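Local structure of DNA polymerase III, beta subunit (Eubacterium rectale, 3T0P) at residues Asp49-Ile57 with Glu229-Leu237; Asn125-Lys136 with Ile207-Tyr218. The protein probably tethers DNA polymerases and other proteins to DNA for processive synthesis, working as a ring-shaped head-to-tail homodimer around the duplex. All coordinates share one frame; numbering follows the deposited sequence.

Contact 1 of 2, residues Asp49-Ile57 with Glu229-Leu237. With EDO (1,2-ethanediol), chain X.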
loop_
_atom_site.group_PDB
_atom_site.type_symbol
_atom_site.label_atom_id
_atom_site.label_comp_id
_atom_site.label_asym_id
_atom_site.label_seq_id
_atom_site.Cartn_x
_atom_site.Cartn_y
_atom_site.Cartn_z
ATOM N N ASP B 49 8.147 -8.489 -24.211
ATOM C CA ASP B 49 8.825 -7.193 -24.246
ATOM C C ASP B 49 10.161 -7.285 -25.010
ATOM O O ASP B 49 10.936 -6.327 -24.993
ATOM C CB ASP B 49 9.035 -6.639 -22.831
ATOM C CG ASP B 49 9.999 -7.416 -21.956
ATOM O OD1 ASP B 49 11.111 -7.703 -22.412
ATOM O OD2 ASP B 49 9.648 -7.698 -20.794
HETATM N N MSE B 50 10.417 -8.436 -25.686
HETATM C CA MSE B 50 11.603 -8.786 -26.499
HETATM C C MSE B 50 12.743 -9.358 -25.648
HETATM O O MSE B 50 13.614 -10.039 -26.189
HETATM C CB MSE B 50 12.115 -7.633 -27.377
HETATM C CG MSE B 50 11.054 -7.075 -28.321
HETATM SE SE MSE B 50 10.136 -8.414 -29.427
HETATM C CE MSE B 50 11.620 -8.751 -30.728
ATOM N N GLU B 51 12.745 -9.091 -24.341
ATOM C CA GLU B 51 13.700 -9.659 -23.401
ATOM C C GLU B 51 13.000 -10.806 -22.644
ATOM O O GLU B 51 13.535 -11.903 -22.531
ATOM C CB GLU B 51 14.234 -8.593 -22.428
ATOM C CG GLU B 51 15.158 -9.156 -21.362
ATOM C CD GLU B 51 15.921 -8.128 -20.557
ATOM O OE1 GLU B 51 16.976 -7.663 -21.049
ATOM O OE2 GLU B 51 15.482 -7.806 -19.428
ATOM N N LEU B 52 11.807 -10.524 -22.123
ATOM C CA LEU B 52 11.008 -11.462 -21.347
ATOM C C LEU B 52 9.675 -11.719 -22.028
ATOM O O LEU B 52 8.952 -10.784 -22.350
ATOM C CB LEU B 52 10.802 -10.882 -19.947
ATOM C CG LEU B 52 9.998 -11.680 -18.954
ATOM C CD1 LEU B 52 10.814 -12.836 -18.419
ATOM C CD2 LEU B 52 9.564 -10.787 -17.784
ATOM N N GLY B 53 9.381 -12.997 -22.232
ATOM C CA GLY B 53 8.143 -13.503 -22.802
ATOM C C GLY B 53 7.405 -14.371 -21.802
ATOM O O GLY B 53 8.017 -15.183 -21.106
ATOM N N ILE B 54 6.094 -14.163 -21.666
ATOM C CA ILE B 54 5.267 -14.985 -20.790
ATOM C C ILE B 54 4.090 -15.455 -21.632
ATOM O O ILE B 54 3.441 -14.672 -22.330
ATOM C CB ILE B 54 4.835 -14.360 -19.427
ATOM C CG1 ILE B 54 6.035 -13.793 -18.646
ATOM C CG2 ILE B 54 4.099 -15.407 -18.565
ATOM C CD1 ILE B 54 5.663 -12.988 -17.416
ATOM N N GLU B 55 3.804 -16.740 -21.505
ATOM C CA GLU B 55 2.778 -17.491 -22.207
ATOM C C GLU B 55 1.995 -18.305 -21.212
ATOM O O GLU B 55 2.577 -18.915 -20.316
ATOM C CB GLU B 55 3.512 -18.426 -23.157
ATOM C CG GLU B 55 2.797 -18.852 -24.411
ATOM C CD GLU B 55 3.763 -19.706 -25.203
ATOM O OE1 GLU B 55 4.008 -20.862 -24.786
ATOM O OE2 GLU B 55 4.375 -19.174 -26.156
ATOM N N THR B 56 0.684 -18.351 -21.371
ATOM C CA THR B 56 -0.155 -19.116 -20.463
ATOM C C THR B 56 -1.344 -19.671 -21.258
ATOM O O THR B 56 -1.775 -19.071 -22.258
ATOM C CB THR B 56 -0.519 -18.267 -19.215
ATOM O OG1 THR B 56 -0.840 -19.120 -18.120
ATOM C CG2 THR B 56 -1.628 -17.268 -19.465
ATOM N N ILE B 57 -1.801 -20.874 -20.870
ATOM C CA ILE B 57 -2.914 -21.550 -21.530
ATOM C C ILE B 57 -4.162 -21.328 -20.697
ATOM O O ILE B 57 -4.138 -21.538 -19.476
ATOM C CB ILE B 57 -2.641 -23.054 -21.798
ATOM C CG1 ILE B 57 -1.412 -23.272 -22.735
ATOM C CG2 ILE B 57 -3.885 -23.789 -22.339
ATOM C CD1 ILE B 57 -1.576 -22.837 -24.230
ATOM N N GLU B 229 2.945 -24.901 -13.658
ATOM C CA GLU B 229 1.484 -24.967 -13.799
ATOM C C GLU B 229 1.137 -24.884 -15.296
ATOM O O GLU B 229 1.591 -25.757 -16.027
ATOM C CB GLU B 229 0.786 -23.897 -12.929
ATOM C CG GLU B 229 1.267 -23.922 -11.486
ATOM C CD GLU B 229 0.803 -22.805 -10.562
ATOM O OE1 GLU B 229 0.442 -21.704 -11.047
ATOM O OE2 GLU B 229 0.865 -23.023 -9.328
ATOM N N ASN B 230 0.455 -23.834 -15.775
ATOM C CA ASN B 230 0.118 -23.740 -17.204
ATOM C C ASN B 230 0.822 -22.565 -17.875
ATOM O O ASN B 230 0.358 -22.070 -18.911
ATOM C CB ASN B 230 -1.405 -23.628 -17.379
ATOM C CG ASN B 230 -2.087 -24.961 -17.242
ATOM O OD1 ASN B 230 -2.020 -25.821 -18.141
ATOM N ND2 ASN B 230 -2.689 -25.182 -16.077
ATOM N N THR B 231 1.967 -22.153 -17.294
ATOM C CA THR B 231 2.748 -20.993 -17.698
ATOM C C THR B 231 4.153 -21.354 -18.139
ATOM O O THR B 231 4.777 -22.260 -17.600
ATOM C CB THR B 231 2.784 -20.018 -16.504
ATOM O OG1 THR B 231 1.435 -19.678 -16.200
ATOM C CG2 THR B 231 3.550 -18.733 -16.785
ATOM N N THR B 232 4.635 -20.614 -19.138
ATOM C CA THR B 232 5.983 -20.685 -19.690
ATOM C C THR B 232 6.539 -19.275 -19.681
ATOM O O THR B 232 5.918 -18.344 -20.189
ATOM C CB THR B 232 5.992 -21.319 -21.087
ATOM O OG1 THR B 232 5.369 -22.594 -21.006
ATOM C CG2 THR B 232 7.396 -21.519 -21.623
ATOM N N VAL B 233 7.685 -19.119 -19.065
ATOM C CA VAL B 233 8.419 -17.876 -19.016
ATOM C C VAL B 233 9.662 -18.107 -19.816
ATOM O O VAL B 233 10.352 -19.112 -19.588
ATOM C CB VAL B 233 8.709 -17.416 -17.575
ATOM C CG1 VAL B 233 9.633 -16.215 -17.575
ATOM C CG2 VAL B 233 7.416 -17.095 -16.828
ATOM N N VAL B 234 9.913 -17.232 -20.812
ATOM C CA VAL B 234 11.107 -17.291 -21.653
ATOM C C VAL B 234 11.886 -15.974 -21.540
ATOM O O VAL B 234 11.313 -14.900 -21.677
ATOM C CB VAL B 234 10.763 -17.633 -23.112
ATOM C CG1 VAL B 234 12.042 -17.753 -23.954
ATOM C CG2 VAL B 234 9.947 -18.920 -23.185
ATOM N N SER B 235 13.184 -16.057 -21.284
ATOM C CA SER B 235 13.997 -14.862 -21.143
ATOM C C SER B 235 15.299 -14.990 -21.864
ATOM O O SER B 235 15.909 -16.062 -21.871
ATOM C CB SER B 235 14.255 -14.567 -19.668
ATOM O OG SER B 235 15.148 -13.485 -19.451
ATOM N N ARG B 236 15.757 -13.873 -22.466
ATOM C CA ARG B 236 17.090 -13.774 -23.059
ATOM C C ARG B 236 18.102 -13.815 -21.925
ATOM O O ARG B 236 17.744 -13.515 -20.798
ATOM C CB ARG B 236 17.242 -12.477 -23.838
ATOM C CG ARG B 236 16.479 -12.397 -25.165
ATOM C CD ARG B 236 17.038 -11.306 -26.090
ATOM N NE ARG B 236 17.441 -10.090 -25.367
ATOM C CZ ARG B 236 16.922 -8.877 -25.558
ATOM N NH1 ARG B 236 15.992 -8.682 -26.488
ATOM N NH2 ARG B 236 17.344 -7.847 -24.834
ATOM N N LEU B 237 19.336 -14.227 -22.191
ATOM C CA LEU B 237 20.385 -14.257 -21.186
ATOM C C LEU B 237 21.365 -13.114 -21.455
ATOM O O LEU B 237 21.437 -12.634 -22.578
ATOM C CB LEU B 237 21.113 -15.617 -21.228
ATOM C CG LEU B 237 20.303 -16.830 -20.795
ATOM C CD1 LEU B 237 21.037 -18.094 -21.160
ATOM C CD2 LEU B 237 19.981 -16.788 -19.291
HETATM C C1 EDO X . 2.194 -24.420 -21.814
HETATM O O1 EDO X . 2.559 -23.945 -20.505
HETATM C C2 EDO X . 2.516 -23.378 -22.884
HETATM O O2 EDO X . 2.182 -22.066 -22.414
#
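G53 and V234 form the hydrogen-bonded pair at the middle of this antiparallel ladder: G53 N to V234 O and V234 N to G53 O both measure 2.8 Å and are almost straight (174°). E55 and T232 repeat the exchange, and the ends are closed by R236 N to E51 O and by a longer bond from I57 N to N230 O (3.2 Å). Beside that last bond the hydroxyls T56 OG1 and T231 OG1 lie 3.0 Å apart in a hydrogen bond between two buried side chains. At the far end R236 folds back over the turn, with E51 CA over one face of its guanidinium. E51 OE1 stands 3.8 Å from R236 NH2, well out of the guanidinium plane, a long salt bridge of charge alone. D49 fixes the turn, its OD1 accepting from E51 N, an Asx turn, and also from L52 N, which completes an Asx motif, while its OD2 pairs with K198. On the face carrying E55 and T232, a 1,2-ethanediol molecule bridges the strands: its O1 bonds T232 OG1 (3.2 Å) and its O2 gives a weak bond to E55 OE1. With an alanine at E55, the diol O2 would lose its weak acceptor, and K44 and M46 of the next strand would probably lose the packing of the longer side chain. On the face of L52, I54 and V233, apolar contacts lie beside the T56-T231 hydroxyl pair. With CG anti to its backbone N (chi1 -180°), L52 brings CD1 to V233 CG1 (3.7 Å), whereas I54 runs side by side with V233, its CG1 4.0 Å from V233 CG2. Helix 197-206 touches L52 through K198, T199 and E202. Strand 52-58 of the N-terminal domain thus pairs edge to edge with strand 231-236 of the central domain, the continuous interdomain sheet characteristic of bacterial beta subunits.

Contact 2 of 2, residues Asn125-Lys136 with Ile207-Tyr218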
loop_
_atom_site.group_PDB
_atom_site.type_symbol
_atom_site.label_atom_id
_atom_site.label_comp_id
_atom_site.label_asym_id
_atom_site.label_seq_id
_atom_site.Cartn_x
_atom_site.Cartn_y
_atom_site.Cartn_z
ATOM N N ASN B 125 16.595 -29.068 -23.950
ATOM C CA ASN B 125 17.576 -30.106 -23.754
ATOM C C ASN B 125 17.412 -30.611 -22.332
ATOM O O ASN B 125 16.334 -31.108 -21.969
ATOM C CB ASN B 125 18.993 -29.583 -24.066
ATOM C CG ASN B 125 19.135 -29.046 -25.477
ATOM O OD1 ASN B 125 18.641 -29.638 -26.456
ATOM N ND2 ASN B 125 19.788 -27.893 -25.602
ATOM N N GLU B 126 18.473 -30.497 -21.547
ATOM C CA GLU B 126 18.536 -30.901 -20.159
ATOM C C GLU B 126 17.625 -29.985 -19.329
ATOM O O GLU B 126 17.620 -28.771 -19.533
ATOM C CB GLU B 126 19.995 -30.835 -19.692
ATOM C CG GLU B 126 20.250 -31.435 -18.324
ATOM C CD GLU B 126 21.708 -31.474 -17.896
ATOM O OE1 GLU B 126 22.400 -30.437 -18.017
ATOM O OE2 GLU B 126 22.157 -32.547 -17.430
ATOM N N SER B 127 16.818 -30.586 -18.455
ATOM C CA SER B 127 15.868 -29.918 -17.561
ATOM C C SER B 127 16.373 -29.926 -16.136
ATOM O O SER B 127 16.954 -30.914 -15.697
ATOM C CB SER B 127 14.521 -30.623 -17.607
ATOM O OG SER B 127 14.721 -31.997 -17.328
ATOM N N ILE B 128 16.144 -28.842 -15.418
ATOM C CA ILE B 128 16.506 -28.684 -14.018
ATOM C C ILE B 128 15.192 -28.505 -13.242
ATOM O O ILE B 128 14.391 -27.650 -13.594
ATOM C CB ILE B 128 17.488 -27.485 -13.847
ATOM C CG1 ILE B 128 18.851 -27.777 -14.511
ATOM C CG2 ILE B 128 17.688 -27.107 -12.384
ATOM C CD1 ILE B 128 19.058 -27.162 -15.971
ATOM N N VAL B 129 14.974 -29.288 -12.186
ATOM C CA VAL B 129 13.775 -29.141 -11.375
ATOM C C VAL B 129 14.105 -28.522 -9.987
ATOM O O VAL B 129 14.924 -29.043 -9.251
ATOM C CB VAL B 129 13.021 -30.480 -11.209
ATOM C CG1 VAL B 129 11.773 -30.287 -10.353
ATOM C CG2 VAL B 129 12.656 -31.074 -12.555
ATOM N N LEU B 130 13.389 -27.473 -9.632
ATOM C CA LEU B 130 13.434 -26.820 -8.319
ATOM C C LEU B 130 12.011 -26.657 -7.836
ATOM O O LEU B 130 11.107 -26.467 -8.669
ATOM C CB LEU B 130 14.111 -25.420 -8.392
ATOM C CG LEU B 130 15.544 -25.337 -8.864
ATOM C CD1 LEU B 130 15.947 -23.901 -9.076
ATOM C CD2 LEU B 130 16.492 -26.005 -7.899
ATOM N N SER B 131 11.785 -26.661 -6.514
ATOM C CA SER B 131 10.431 -26.355 -6.038
ATOM C C SER B 131 10.191 -24.879 -6.279
ATOM O O SER B 131 11.153 -24.114 -6.421
ATOM C CB SER B 131 10.231 -26.723 -4.563
ATOM O OG SER B 131 10.976 -25.932 -3.649
ATOM N N GLN B 132 8.927 -24.493 -6.417
ATOM C CA GLN B 132 8.529 -23.107 -6.549
ATOM C C GLN B 132 9.113 -22.318 -5.361
ATOM O O GLN B 132 9.640 -21.222 -5.552
ATOM C CB GLN B 132 6.996 -22.999 -6.550
ATOM C CG GLN B 132 6.339 -23.255 -7.891
ATOM C CD GLN B 132 4.838 -23.138 -7.822
ATOM O OE1 GLN B 132 4.255 -22.618 -6.859
ATOM N NE2 GLN B 132 4.177 -23.691 -8.814
ATOM N N PHE B 133 9.059 -22.917 -4.150
ATOM C CA PHE B 133 9.571 -22.341 -2.911
ATOM C C PHE B 133 11.067 -22.026 -3.020
ATOM O O PHE B 133 11.475 -20.906 -2.738
ATOM C CB PHE B 133 9.336 -23.303 -1.735
ATOM C CG PHE B 133 9.892 -22.778 -0.434
ATOM C CD1 PHE B 133 9.206 -21.807 0.294
ATOM C CD2 PHE B 133 11.109 -23.235 0.054
ATOM C CE1 PHE B 133 9.738 -21.295 1.481
ATOM C CE2 PHE B 133 11.633 -22.732 1.251
ATOM C CZ PHE B 133 10.934 -21.781 1.966
ATOM N N THR B 134 11.872 -23.020 -3.420
ATOM C CA THR B 134 13.321 -22.878 -3.540
ATOM C C THR B 134 13.667 -21.753 -4.526
ATOM O O THR B 134 14.519 -20.927 -4.211
ATOM C CB THR B 134 13.925 -24.208 -3.938
ATOM O OG1 THR B 134 13.648 -25.154 -2.906
ATOM C CG2 THR B 134 15.412 -24.133 -4.183
ATOM N N LEU B 135 12.982 -21.697 -5.683
ATOM C CA LEU B 135 13.291 -20.688 -6.684
ATOM C C LEU B 135 12.897 -19.306 -6.194
ATOM O O LEU B 135 13.652 -18.354 -6.376
ATOM C CB LEU B 135 12.605 -21.009 -8.039
ATOM C CG LEU B 135 12.807 -19.972 -9.162
ATOM C CD1 LEU B 135 14.326 -19.760 -9.489
ATOM C CD2 LEU B 135 12.012 -20.349 -10.401
ATOM N N LYS B 136 11.722 -19.184 -5.600
ATOM C CA LYS B 136 11.245 -17.902 -5.099
ATOM C C LYS B 136 12.146 -17.432 -3.970
ATOM O O LYS B 136 12.547 -16.268 -3.964
ATOM C CB LYS B 136 9.781 -17.989 -4.651
ATOM C CG LYS B 136 9.133 -16.633 -4.404
ATOM C CD LYS B 136 7.610 -16.756 -4.210
ATOM C CE LYS B 136 6.947 -15.407 -4.030
ATOM N NZ LYS B 136 5.476 -15.481 -4.263
ATOM N N ILE B 207 5.016 -16.672 -9.307
ATOM C CA ILE B 207 5.287 -17.991 -8.749
ATOM C C ILE B 207 4.685 -18.024 -7.340
ATOM O O ILE B 207 5.066 -17.225 -6.472
ATOM C CB ILE B 207 6.816 -18.343 -8.824
ATOM C CG1 ILE B 207 7.079 -19.315 -9.960
ATOM C CG2 ILE B 207 7.398 -18.894 -7.539
ATOM C CD1 ILE B 207 8.524 -19.330 -10.422
ATOM N N PRO B 208 3.699 -18.923 -7.116
ATOM C CA PRO B 208 3.043 -18.983 -5.792
ATOM C C PRO B 208 4.024 -19.276 -4.661
ATOM O O PRO B 208 3.937 -18.639 -3.604
ATOM C CB PRO B 208 2.010 -20.099 -5.954
ATOM C CG PRO B 208 1.735 -20.145 -7.426
ATOM C CD PRO B 208 3.085 -19.877 -8.059
ATOM N N GLY B 209 4.993 -20.165 -4.918
ATOM C CA GLY B 209 6.032 -20.498 -3.950
ATOM C C GLY B 209 5.774 -21.721 -3.090
ATOM O O GLY B 209 6.341 -21.829 -1.996
ATOM N N SER B 210 4.950 -22.666 -3.563
ATOM C CA SER B 210 4.729 -23.891 -2.801
ATOM C C SER B 210 5.983 -24.781 -2.817
ATOM O O SER B 210 6.678 -24.892 -3.835
ATOM C CB SER B 210 3.542 -24.674 -3.353
ATOM O OG SER B 210 3.554 -26.007 -2.849
ATOM N N ALA B 211 6.237 -25.442 -1.679
ATOM C CA ALA B 211 7.334 -26.385 -1.500
ATOM C C ALA B 211 6.959 -27.745 -2.115
ATOM O O ALA B 211 7.821 -28.575 -2.371
ATOM C CB ALA B 211 7.637 -26.530 -0.015
ATOM N N ASP B 212 5.665 -27.947 -2.376
ATOM C CA ASP B 212 5.091 -29.170 -2.932
ATOM C C ASP B 212 4.943 -29.126 -4.479
ATOM O O ASP B 212 4.621 -30.151 -5.081
ATOM C CB ASP B 212 3.710 -29.394 -2.285
ATOM N N GLU B 213 5.101 -27.943 -5.099
ATOM C CA GLU B 213 4.970 -27.743 -6.539
ATOM C C GLU B 213 6.341 -27.469 -7.122
ATOM O O GLU B 213 7.166 -26.869 -6.453
ATOM C CB GLU B 213 4.011 -26.581 -6.844
ATOM C CG GLU B 213 2.535 -26.915 -6.703
ATOM C CD GLU B 213 1.607 -25.798 -7.150
ATOM O OE1 GLU B 213 1.425 -24.831 -6.374
ATOM O OE2 GLU B 213 1.074 -25.882 -8.281
ATOM N N ASP B 214 6.585 -27.879 -8.364
ATOM C CA ASP B 214 7.895 -27.716 -8.999
ATOM C C ASP B 214 7.909 -26.780 -10.213
ATOM O O ASP B 214 6.893 -26.577 -10.880
ATOM C CB ASP B 214 8.427 -29.090 -9.420
ATOM C CG ASP B 214 8.865 -29.934 -8.242
ATOM O OD1 ASP B 214 9.544 -29.392 -7.339
ATOM O OD2 ASP B 214 8.560 -31.144 -8.234
ATOM N N VAL B 215 9.097 -26.288 -10.517
ATOM C CA VAL B 215 9.429 -25.458 -11.671
ATOM C C VAL B 215 10.422 -26.241 -12.532
ATOM O O VAL B 215 11.442 -26.722 -12.019
ATOM C CB VAL B 215 9.999 -24.051 -11.270
ATOM C CG1 VAL B 215 10.176 -23.158 -12.509
ATOM C CG2 VAL B 215 9.051 -23.359 -10.281
ATOM N N VAL B 216 10.146 -26.364 -13.836
ATOM C CA VAL B 216 11.098 -27.036 -14.737
ATOM C C VAL B 216 11.850 -25.922 -15.479
ATOM O O VAL B 216 11.239 -24.993 -16.012
ATOM C CB VAL B 216 10.430 -28.073 -15.675
ATOM C CG1 VAL B 216 11.476 -28.776 -16.551
ATOM C CG2 VAL B 216 9.639 -29.103 -14.869
ATOM N N ILE B 217 13.168 -25.963 -15.436
ATOM C CA ILE B 217 13.991 -24.915 -16.041
ATOM C C ILE B 217 14.834 -25.494 -17.195
ATOM O O ILE B 217 15.424 -26.557 -17.043
ATOM C CB ILE B 217 14.881 -24.240 -14.942
ATOM C CG1 ILE B 217 13.997 -23.571 -13.851
ATOM C CG2 ILE B 217 15.859 -23.194 -15.540
ATOM C CD1 ILE B 217 14.747 -23.173 -12.553
ATOM N N TYR B 218 14.904 -24.777 -18.326
ATOM C CA TYR B 218 15.758 -25.148 -19.466
ATOM C C TYR B 218 16.678 -24.005 -19.769
ATOM O O TYR B 218 16.215 -22.869 -19.851
ATOM C CB TYR B 218 14.935 -25.488 -20.725
ATOM C CG TYR B 218 14.009 -26.665 -20.569
ATOM C CD1 TYR B 218 14.461 -27.964 -20.778
ATOM C CD2 TYR B 218 12.683 -26.485 -20.195
ATOM C CE1 TYR B 218 13.609 -29.055 -20.628
ATOM C CE2 TYR B 218 11.822 -27.567 -20.047
ATOM C CZ TYR B 218 12.287 -28.850 -20.277
ATOM O OH TYR B 218 11.439 -29.918 -20.147
HETATM O O HOH W 1 4.705 -25.488 -10.566
#
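From the start of helix 132-140, Q132 reaches into the 208-213 loop, CG anti to its own carbonyl carbon (chi1 -83°) and the chain extended beyond. Its OE1 accepts from G209 N (3.2 Å) and, weakly, from S210 N, while its side chain crosses that of V215 at about a right angle, with Q132 CG 3.6 Å from V215 CG2. The amide is turned 50° from the carboxylate plane of E213, and a water links its NE2 to D214 O. K136 slides past I207 in the opposite direction, fully extended, and NZ meets I207 O nearly head-on (2.8 Å). L135 stands across I207, with L135 CD2 3.6 Å from I207 CD1, and also touches V215. Farther along the same face, L130 CD1 lies obliquely against I217 CD1 (3.7 Å), over a ladder bonded at I128-I217 and L130-V215. On the opposite face of the sheet, the Y218 ring sets CE1 against S127 CB (3.5 Å), and N125 O lies at its edge. S131 is the N-cap where strand 127-131 gives way to helix 132-140. The outermost strand of this sheet within the chain therefore leads straight into a helix packed on the sheet, the strand-helix unit that recurs in the DNA-encircling domains of this family.

Overall arrangement
Contacts 1 and 2 belong to one eight-stranded antiparallel sheet, their centres about 15 Å apart. Strand 223-228 lies between strands 231-236 and 214-220 and so carries the sheet from the interdomain seam of contact 1 to its edge at contact 2. Along the chain, contact 2 is nested inside the loop that contact 1 closes. The two meet at E229, whose OE2 approaches E213 OE2 to 3.1 Å. Such a meeting of like charges would probably favour a shared proton; Q132 NE2 also gives this E229 oxygen a weak hydrogen bond. The ethanediol belongs to contact 1 alone and probably came from the crystallisation liquor.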